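Local coordinates for De novo designed switch protein caging a hemagglutinin binder (sCageHA267_1S) (Synthetic construct, PDB 7CBC) that cages a hemagglutinin-binding domain within a de novo designed helical switch, probably serving as a biosensor component, at residues E28-L33 and L222-Q227. Numbering follows the deposited sequence.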
loop_
_atom_site.group_PDB
_atom_site.type_symbol
_atom_site.label_atom_id
_atom_site.label_comp_id
_atom_site.label_asym_id
_atom_site.label_seq_id
_atom_site.Cartn_x
_atom_site.Cartn_y
_atom_site.Cartn_z
ATOM N N GLU A 28 -3.235 0.233 -8.398
ATOM C CA GLU A 28 -4.009 0.431 -9.617
ATOM C C GLU A 28 -4.306 1.913 -9.833
ATOM O O GLU A 28 -4.045 2.457 -10.910
ATOM C CB GLU A 28 -5.305 -0.373 -9.554
ATOM C CG GLU A 28 -6.024 -0.538 -10.896
ATOM C CD GLU A 28 -6.937 0.645 -11.259
ATOM O OE1 GLU A 28 -7.363 1.392 -10.345
ATOM O OE2 GLU A 28 -7.224 0.828 -12.469
ATOM N N ALA A 29 -4.847 2.579 -8.809
ATOM C CA ALA A 29 -5.184 3.989 -8.919
ATOM C C ALA A 29 -3.964 4.833 -9.232
ATOM O O ALA A 29 -4.070 5.833 -9.948
ATOM C CB ALA A 29 -5.832 4.472 -7.625
HETATM N N MSE A 30 -2.806 4.458 -8.697
HETATM C CA MSE A 30 -1.566 5.165 -8.972
HETATM C C MSE A 30 -1.142 4.908 -10.415
HETATM O O MSE A 30 -0.599 5.791 -11.080
HETATM C CB MSE A 30 -0.463 4.735 -7.983
HETATM C CG MSE A 30 0.877 5.454 -8.194
HETATM SE SE MSE A 30 2.366 4.547 -7.296
HETATM C CE MSE A 30 2.662 3.109 -8.584
ATOM N N ALA A 31 -1.418 3.696 -10.910
ATOM C CA ALA A 31 -1.177 3.423 -12.323
ATOM C C ALA A 31 -2.076 4.280 -13.206
ATOM O O ALA A 31 -1.618 4.835 -14.215
ATOM C CB ALA A 31 -1.383 1.943 -12.627
ATOM N N ARG A 32 -3.351 4.424 -12.831
ATOM C CA ARG A 32 -4.251 5.262 -13.618
ATOM C C ARG A 32 -3.808 6.716 -13.596
ATOM O O ARG A 32 -3.758 7.365 -14.646
ATOM C CB ARG A 32 -5.690 5.146 -13.122
ATOM C CG ARG A 32 -6.227 3.725 -13.012
ATOM C CD ARG A 32 -6.602 3.119 -14.351
ATOM N NE ARG A 32 -5.429 2.791 -15.151
ATOM C CZ ARG A 32 -4.711 1.682 -15.024
ATOM N NH1 ARG A 32 -5.039 0.754 -14.120
ATOM N NH2 ARG A 32 -3.657 1.499 -15.807
ATOM N N LEU A 33 -3.488 7.251 -12.408
ATOM C CA LEU A 33 -3.037 8.644 -12.317
ATOM C C LEU A 33 -1.824 8.896 -13.202
ATOM O O LEU A 33 -1.749 9.908 -13.915
ATOM C CB LEU A 33 -2.700 9.002 -10.872
ATOM C CG LEU A 33 -3.832 9.179 -9.868
ATOM C CD1 LEU A 33 -3.259 9.362 -8.467
ATOM C CD2 LEU A 33 -4.721 10.353 -10.248
ATOM N N LEU A 222 5.166 3.233 -1.737
ATOM C CA LEU A 222 5.850 4.519 -1.679
ATOM C C LEU A 222 7.081 4.536 -2.578
ATOM O O LEU A 222 7.373 5.555 -3.218
ATOM C CB LEU A 222 6.242 4.858 -0.244
ATOM C CG LEU A 222 6.965 6.207 -0.187
ATOM C CD1 LEU A 222 6.114 7.269 -0.836
ATOM C CD2 LEU A 222 7.285 6.610 1.221
ATOM N N ARG A 223 7.820 3.427 -2.640
ATOM C CA ARG A 223 8.967 3.383 -3.543
ATOM C C ARG A 223 8.533 3.545 -4.990
ATOM O O ARG A 223 9.191 4.244 -5.765
ATOM C CB ARG A 223 9.743 2.084 -3.357
ATOM C CG ARG A 223 10.539 2.067 -2.068
ATOM C CD ARG A 223 11.561 0.943 -2.042
ATOM N NE ARG A 223 10.914 -0.358 -2.001
ATOM C CZ ARG A 223 10.707 -1.055 -0.887
ATOM N NH1 ARG A 223 11.099 -0.574 0.285
ATOM N NH2 ARG A 223 10.099 -2.230 -0.950
ATOM N N ALA A 224 7.430 2.904 -5.376
ATOM C CA ALA A 224 6.925 3.070 -6.732
ATOM C C ALA A 224 6.476 4.500 -6.981
ATOM O O ALA A 224 6.709 5.051 -8.067
ATOM C CB ALA A 224 5.774 2.100 -6.981
ATOM N N LEU A 225 5.813 5.117 -5.998
ATOM C CA LEU A 225 5.382 6.501 -6.166
ATOM C C LEU A 225 6.576 7.427 -6.371
ATOM O O LEU A 225 6.566 8.277 -7.275
ATOM C CB LEU A 225 4.555 6.943 -4.958
ATOM C CG LEU A 225 3.992 8.369 -4.946
ATOM C CD1 LEU A 225 3.112 8.616 -6.179
ATOM C CD2 LEU A 225 3.232 8.701 -3.633
ATOM N N ALA A 226 7.625 7.263 -5.554
ATOM C CA ALA A 226 8.819 8.097 -5.689
ATOM C C ALA A 226 9.502 7.888 -7.039
ATOM O O ALA A 226 9.842 8.860 -7.731
ATOM C CB ALA A 226 9.789 7.827 -4.547
ATOM N N GLN A 227 9.707 6.631 -7.440
ATOM C CA GLN A 227 10.318 6.377 -8.746
ATOM C C GLN A 227 9.470 6.939 -9.885
ATOM O O GLN A 227 10.011 7.480 -10.864
ATOM C CB GLN A 227 10.548 4.885 -8.936
ATOM C CG GLN A 227 11.782 4.382 -8.224
ATOM C CD GLN A 227 11.880 2.872 -8.272
ATOM O OE1 GLN A 227 10.926 2.170 -7.936
ATOM N NE2 GLN A 227 13.033 2.360 -8.698
#
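Met30, a selenomethionine, reaches from helix 3-46 to Ala224 and Leu225 on helix 195-239. Within helix 3-46, Arg32 NH1 donates a hydrogen bond to Glu28 OE2, one turn back, at 2.7 Å, part of a salt bridge. The bond is nearly straight (170°) and lies in the guanidinium plane, but it meets the carboxylate from above its plane. Ala29 packs on Ile67 of helix 50-93. Met30 carries the whole contact from this side. Its chain runs extended through chi1 (-179°) and chi2, which brings SE to Leu225, and the bend at chi3 (79°) turns CE to Ala224. CE touches Ala224 CB at 3.6 Å, while SE lies beside Leu225, 3.7 Å from Leu225 N and 4.0 Å from Leu225 CB. The CA atoms of Met30 and Leu225 are 7.6 Å apart, the closest such pair. Further along, Leu33 also touches Ile67. Leu225 also meets Phe122 and Leu129 of helix 99-142, and Ala224 meets Ile262 of helix 245-268. One long side chain therefore joins two helices of the designed bundle in its buried interior. The side-chain contacts are apolar, and SE meets Leu225 N without a hydrogen bond, so the contact rests on van der Waals packing and the exclusion of water.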